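PDB 3GWB: peptidase M16 inactive domain family protein from Pseudomonas fluorescens, which is of unknown specific function but belongs to the peptidase M16 family, whose members are typically metal-dependent hydrolases. Local coordinates for residues N146-Y160 / I243-L257. Sequence-based numbering, arbitrary orientation.
Sequences NPGKLASLELMKRLY and IEFPSSQTSLMLAQL
Selenomethionine M253 of strand 249-257 packs against A151, S152 and L155 of helix 147-160, which lies on one face of the mixed five-stranded sheet of an alpha/beta M16 domain; the two axes run 27° from parallel and approach to 8.2 Å. Traced outward, M253 CB meets L155 CD2 at 3.6 Å. The chain then extends to SE, which stands 3.5 Å from S152 N and also touches A151 CB. A bend at the last torsion (chi3 73°) brings CE to S152 CB and back to L155 CD2. L155 CD2 also packs on A255 CB, and L155 continues onto V414 and V416 of the neighbouring strand. Near the start of the helix, P147 CG lies 3.4 Å from F245 CD2, the two side chains crossing at about a right angle, while L150 CD1 meets F245 CE1 at 4.0 Å. An alanine in place of F245 would probably leave P147 CG and L150 CD1 without their shared aromatic partner and open a gap beside the helix start. No hydrogen bond joins the segments, so apolar packing carries the contact. On the helix side facing strand 239-244, I243 CD1 lies 3.3 Å from L150 O and 4.0 Å from E154 CB.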
loop_
_atom_site.group_PDB
_atom_site.type_symbol
_atom_site.label_atom_id
_atom_site.label_comp_id
_atom_site.label_asym_id
_atom_site.label_seq_id
_atom_site.Cartn_x
_atom_site.Cartn_y
_atom_site.Cartn_z
ATOM N N ASN A 146 5.228 14.609 -9.455
ATOM C CA ASN A 146 5.589 14.548 -8.044
ATOM C C ASN A 146 6.909 15.271 -7.772
ATOM O O ASN A 146 7.979 14.802 -8.174
ATOM C CB ASN A 146 5.718 13.081 -7.624
ATOM C CG ASN A 146 5.947 12.912 -6.140
ATOM O OD1 ASN A 146 6.763 13.612 -5.538
ATOM N ND2 ASN A 146 5.234 11.963 -5.537
ATOM N N PRO A 147 6.850 16.420 -7.081
ATOM C CA PRO A 147 8.043 17.211 -6.755
ATOM C C PRO A 147 9.083 16.433 -5.937
ATOM O O PRO A 147 10.272 16.431 -6.262
ATOM C CB PRO A 147 7.468 18.397 -5.977
ATOM C CG PRO A 147 6.097 18.556 -6.575
ATOM C CD PRO A 147 5.625 17.126 -6.665
ATOM N N GLY A 148 8.627 15.777 -4.874
ATOM C CA GLY A 148 9.528 15.009 -4.033
ATOM C C GLY A 148 10.306 13.946 -4.792
ATOM O O GLY A 148 11.506 13.780 -4.572
ATOM N N LYS A 149 9.632 13.221 -5.683
ATOM C CA LYS A 149 10.296 12.178 -6.463
ATOM C C LYS A 149 11.322 12.792 -7.405
ATOM O O LYS A 149 12.427 12.273 -7.561
ATOM C CB LYS A 149 9.290 11.374 -7.295
ATOM C CG LYS A 149 8.246 10.599 -6.504
ATOM C CD LYS A 149 7.804 9.369 -7.301
ATOM C CE LYS A 149 6.395 8.908 -6.955
ATOM N NZ LYS A 149 5.346 9.783 -7.569
ATOM N N LEU A 150 10.950 13.901 -8.037
ATOM C CA LEU A 150 11.849 14.572 -8.969
ATOM C C LEU A 150 13.094 15.095 -8.263
ATOM O O LEU A 150 14.191 15.066 -8.820
ATOM C CB LEU A 150 11.117 15.714 -9.678
ATOM C CG LEU A 150 9.987 15.263 -10.612
ATOM C CD1 LEU A 150 9.282 16.479 -11.196
ATOM C CD2 LEU A 150 10.561 14.393 -11.730
ATOM N N ALA A 151 12.925 15.568 -7.033
ATOM C CA ALA A 151 14.052 16.076 -6.260
ATOM C C ALA A 151 14.921 14.902 -5.808
ATOM O O ALA A 151 16.145 14.983 -5.804
ATOM C CB ALA A 151 13.552 16.854 -5.050
ATOM N N SER A 152 14.271 13.809 -5.427
ATOM C CA SER A 152 14.985 12.622 -4.975
ATOM C C SER A 152 15.866 12.030 -6.079
ATOM O O SER A 152 17.044 11.754 -5.849
ATOM C CB SER A 152 13.990 11.570 -4.487
ATOM O OG SER A 152 14.669 10.433 -3.987
ATOM N N LEU A 153 15.298 11.834 -7.268
ATOM C CA LEU A 153 16.057 11.277 -8.388
ATOM C C LEU A 153 17.295 12.118 -8.676
ATOM O O LEU A 153 18.386 11.583 -8.869
ATOM C CB LEU A 153 15.188 11.203 -9.650
ATOM C CG LEU A 153 13.980 10.264 -9.603
ATOM C CD1 LEU A 153 13.303 10.244 -10.962
ATOM C CD2 LEU A 153 14.428 8.857 -9.217
ATOM N N GLU A 154 17.116 13.439 -8.705
ATOM C CA GLU A 154 18.218 14.366 -8.961
ATOM C C GLU A 154 19.236 14.338 -7.822
ATOM O O GLU A 154 20.441 14.380 -8.062
ATOM C CB GLU A 154 17.675 15.791 -9.135
ATOM C CG GLU A 154 18.732 16.895 -9.214
ATOM C CD GLU A 154 19.668 16.748 -10.403
ATOM O OE1 GLU A 154 19.239 16.191 -11.437
ATOM O OE2 GLU A 154 20.828 17.208 -10.310
ATOM N N LEU A 155 18.749 14.267 -6.585
ATOM C CA LEU A 155 19.635 14.239 -5.425
ATOM C C LEU A 155 20.527 13.000 -5.452
ATOM O O LEU A 155 21.722 13.077 -5.161
ATOM C CB LEU A 155 18.817 14.275 -4.128
ATOM C CG LEU A 155 19.602 14.274 -2.813
ATOM C CD1 LEU A 155 20.626 15.393 -2.816
ATOM C CD2 LEU A 155 18.640 14.441 -1.643
HETATM N N MSE A 156 19.950 11.856 -5.807
HETATM C CA MSE A 156 20.725 10.626 -5.876
HETATM C C MSE A 156 21.759 10.699 -6.998
HETATM O O MSE A 156 22.803 10.060 -6.919
HETATM C CB MSE A 156 19.806 9.413 -6.067
HETATM C CG MSE A 156 19.039 9.006 -4.803
HETATM SE SE MSE A 156 20.110 8.564 -3.393
HETATM C CE MSE A 156 20.446 6.827 -3.736
ATOM N N LYS A 157 21.480 11.483 -8.035
ATOM C CA LYS A 157 22.426 11.634 -9.141
ATOM C C LYS A 157 23.642 12.446 -8.697
ATOM O O LYS A 157 24.784 12.084 -8.987
ATOM C CB LYS A 157 21.772 12.345 -10.326
ATOM C CG LYS A 157 20.601 11.605 -10.958
ATOM C CD LYS A 157 20.005 12.406 -12.119
ATOM C CE LYS A 157 18.740 11.756 -12.649
ATOM N NZ LYS A 157 18.085 12.591 -13.694
ATOM N N ARG A 158 23.386 13.554 -8.007
ATOM C CA ARG A 158 24.451 14.431 -7.524
ATOM C C ARG A 158 25.309 13.745 -6.468
ATOM O O ARG A 158 26.519 13.951 -6.398
ATOM C CB ARG A 158 23.844 15.712 -6.941
ATOM C CG ARG A 158 23.304 16.686 -7.985
ATOM C CD ARG A 158 22.344 17.688 -7.363
ATOM N NE ARG A 158 21.854 18.656 -8.339
ATOM C CZ ARG A 158 22.491 19.777 -8.662
ATOM N NH1 ARG A 158 23.643 20.073 -8.079
ATOM N NH2 ARG A 158 21.984 20.594 -9.577
ATOM N N LEU A 159 24.669 12.910 -5.659
ATOM C CA LEU A 159 25.339 12.193 -4.581
ATOM C C LEU A 159 26.258 11.063 -5.050
ATOM O O LEU A 159 27.382 10.926 -4.563
ATOM C CB LEU A 159 24.282 11.611 -3.637
ATOM C CG LEU A 159 24.378 11.830 -2.127
ATOM C CD1 LEU A 159 24.275 13.309 -1.816
ATOM C CD2 LEU A 159 23.248 11.070 -1.429
ATOM N N TYR A 160 25.777 10.259 -5.994
ATOM C CA TYR A 160 26.537 9.106 -6.487
ATOM C C TYR A 160 27.167 9.178 -7.885
ATOM O O TYR A 160 27.929 8.289 -8.260
ATOM C CB TYR A 160 25.643 7.870 -6.408
ATOM C CG TYR A 160 25.358 7.422 -4.996
ATOM C CD1 TYR A 160 26.289 6.665 -4.292
ATOM C CD2 TYR A 160 24.164 7.758 -4.360
ATOM C CE1 TYR A 160 26.047 6.245 -2.987
ATOM C CE2 TYR A 160 23.909 7.339 -3.042
ATOM C CZ TYR A 160 24.861 6.583 -2.368
ATOM O OH TYR A 160 24.638 6.159 -1.077
ATOM N N ILE A 243 14.766 22.538 -8.850
ATOM C CA ILE A 243 13.958 22.064 -9.961
ATOM C C ILE A 243 12.681 22.885 -9.966
ATOM O O ILE A 243 11.868 22.780 -9.050
ATOM C CB ILE A 243 13.586 20.581 -9.804
ATOM C CG1 ILE A 243 14.855 19.740 -9.658
ATOM C CG2 ILE A 243 12.776 20.131 -11.011
ATOM C CD1 ILE A 243 14.592 18.272 -9.414
ATOM N N GLU A 244 12.517 23.712 -10.994
ATOM C CA GLU A 244 11.339 24.562 -11.115
ATOM C C GLU A 244 10.076 23.734 -11.311
ATOM O O GLU A 244 9.977 22.951 -12.253
ATOM C CB GLU A 244 11.509 25.524 -12.290
ATOM C CG GLU A 244 10.495 26.655 -12.329
ATOM C CD GLU A 244 10.534 27.515 -11.077
ATOM O OE1 GLU A 244 11.632 27.702 -10.511
ATOM O OE2 GLU A 244 9.469 28.020 -10.668
ATOM N N PHE A 245 9.119 23.912 -10.408
ATOM C CA PHE A 245 7.849 23.199 -10.462
ATOM C C PHE A 245 6.811 24.191 -9.940
ATOM O O PHE A 245 6.732 24.443 -8.736
ATOM C CB PHE A 245 7.902 21.961 -9.562
ATOM C CG PHE A 245 6.921 20.890 -9.940
ATOM C CD1 PHE A 245 7.165 20.060 -11.028
ATOM C CD2 PHE A 245 5.750 20.714 -9.213
ATOM C CE1 PHE A 245 6.257 19.064 -11.387
ATOM C CE2 PHE A 245 4.834 19.723 -9.562
ATOM C CZ PHE A 245 5.087 18.897 -10.652
ATOM N N PRO A 246 6.005 24.769 -10.847
ATOM C CA PRO A 246 4.961 25.748 -10.536
ATOM C C PRO A 246 3.914 25.346 -9.500
ATOM O O PRO A 246 2.972 26.099 -9.257
ATOM C CB PRO A 246 4.358 26.057 -11.907
ATOM C CG PRO A 246 4.561 24.789 -12.654
ATOM C CD PRO A 246 5.966 24.413 -12.275
ATOM N N SER A 247 4.079 24.173 -8.887
ATOM C CA SER A 247 3.147 23.703 -7.847
ATOM C C SER A 247 3.232 24.616 -6.602
ATOM O O SER A 247 4.087 25.490 -6.553
ATOM C CB SER A 247 3.438 22.248 -7.505
ATOM O OG SER A 247 4.684 22.151 -6.861
ATOM N N SER A 248 2.371 24.385 -5.598
ATOM C CA SER A 248 2.223 25.256 -4.415
ATOM C C SER A 248 3.041 25.088 -3.142
ATOM O O SER A 248 3.083 26.008 -2.254
ATOM C CB SER A 248 0.773 25.281 -4.005
ATOM O OG SER A 248 0.664 25.665 -2.643
ATOM N N GLN A 249 3.640 23.919 -2.963
ATOM C CA GLN A 249 4.440 23.698 -1.756
ATOM C C GLN A 249 5.852 23.512 -2.273
ATOM O O GLN A 249 6.044 23.392 -3.472
ATOM C CB GLN A 249 3.948 22.466 -1.029
ATOM C CG GLN A 249 2.549 22.658 -0.426
ATOM C CD GLN A 249 2.632 22.929 1.026
ATOM O OE1 GLN A 249 1.877 23.728 1.592
ATOM N NE2 GLN A 249 3.563 22.255 1.662
ATOM N N THR A 250 6.846 23.529 -1.407
ATOM C CA THR A 250 8.192 23.288 -1.891
ATOM C C THR A 250 8.814 22.110 -1.176
ATOM O O THR A 250 8.748 22.005 0.046
ATOM C CB THR A 250 9.141 24.515 -1.730
ATOM O OG1 THR A 250 9.090 24.996 -0.383
ATOM C CG2 THR A 250 8.778 25.626 -2.693
ATOM N N SER A 251 9.399 21.212 -1.956
ATOM C CA SER A 251 10.040 20.028 -1.415
ATOM C C SER A 251 11.517 20.309 -1.193
ATOM O O SER A 251 12.208 20.764 -2.104
ATOM C CB SER A 251 9.872 18.857 -2.381
ATOM O OG SER A 251 10.827 17.845 -2.116
ATOM N N LEU A 252 11.988 20.038 0.021
ATOM C CA LEU A 252 13.379 20.267 0.393
ATOM C C LEU A 252 14.062 18.954 0.762
ATOM O O LEU A 252 13.551 18.184 1.574
ATOM C CB LEU A 252 13.454 21.208 1.599
ATOM C CG LEU A 252 12.903 22.628 1.486
ATOM C CD1 LEU A 252 12.857 23.250 2.878
ATOM C CD2 LEU A 252 13.776 23.451 0.546
HETATM N N MSE A 253 15.226 18.708 0.175
HETATM C CA MSE A 253 15.974 17.495 0.468
HETATM C C MSE A 253 17.449 17.824 0.631
HETATM O O MSE A 253 18.041 18.502 -0.209
HETATM C CB MSE A 253 15.801 16.477 -0.658
HETATM C CG MSE A 253 14.363 16.093 -0.934
HETATM SE SE MSE A 253 14.305 14.689 -2.049
HETATM C CE MSE A 253 14.827 13.396 -0.968
ATOM N N LEU A 254 18.032 17.355 1.727
ATOM C CA LEU A 254 19.444 17.577 2.004
ATOM C C LEU A 254 20.049 16.204 2.206
ATOM O O LEU A 254 19.402 15.317 2.758
ATOM C CB LEU A 254 19.640 18.411 3.272
ATOM C CG LEU A 254 18.997 19.797 3.329
ATOM C CD1 LEU A 254 17.505 19.658 3.591
ATOM C CD2 LEU A 254 19.645 20.611 4.443
ATOM N N ALA A 255 21.290 16.022 1.769
ATOM C CA ALA A 255 21.921 14.727 1.909
ATOM C C ALA A 255 23.417 14.748 1.660
ATOM O O ALA A 255 23.968 15.717 1.140
ATOM C CB ALA A 255 21.261 13.727 0.950
ATOM N N GLN A 256 24.051 13.649 2.052
ATOM C CA GLN A 256 25.475 13.429 1.876
ATOM C C GLN A 256 25.656 11.949 2.118
ATOM O O GLN A 256 24.718 11.276 2.552
ATOM C CB GLN A 256 26.299 14.247 2.873
ATOM C CG GLN A 256 25.921 14.090 4.332
ATOM C CD GLN A 256 26.795 14.957 5.229
ATOM O OE1 GLN A 256 27.923 14.583 5.574
ATOM N NE2 GLN A 256 26.290 16.131 5.587
ATOM N N LEU A 257 26.841 11.430 1.825
ATOM C CA LEU A 257 27.089 10.013 2.016
ATOM C C LEU A 257 27.039 9.642 3.487
ATOM O O LEU A 257 27.648 10.303 4.326
ATOM C CB LEU A 257 28.449 9.626 1.433
ATOM C CG LEU A 257 28.579 9.736 -0.086
ATOM C CD1 LEU A 257 29.968 9.264 -0.517
ATOM C CD2 LEU A 257 27.504 8.885 -0.749
#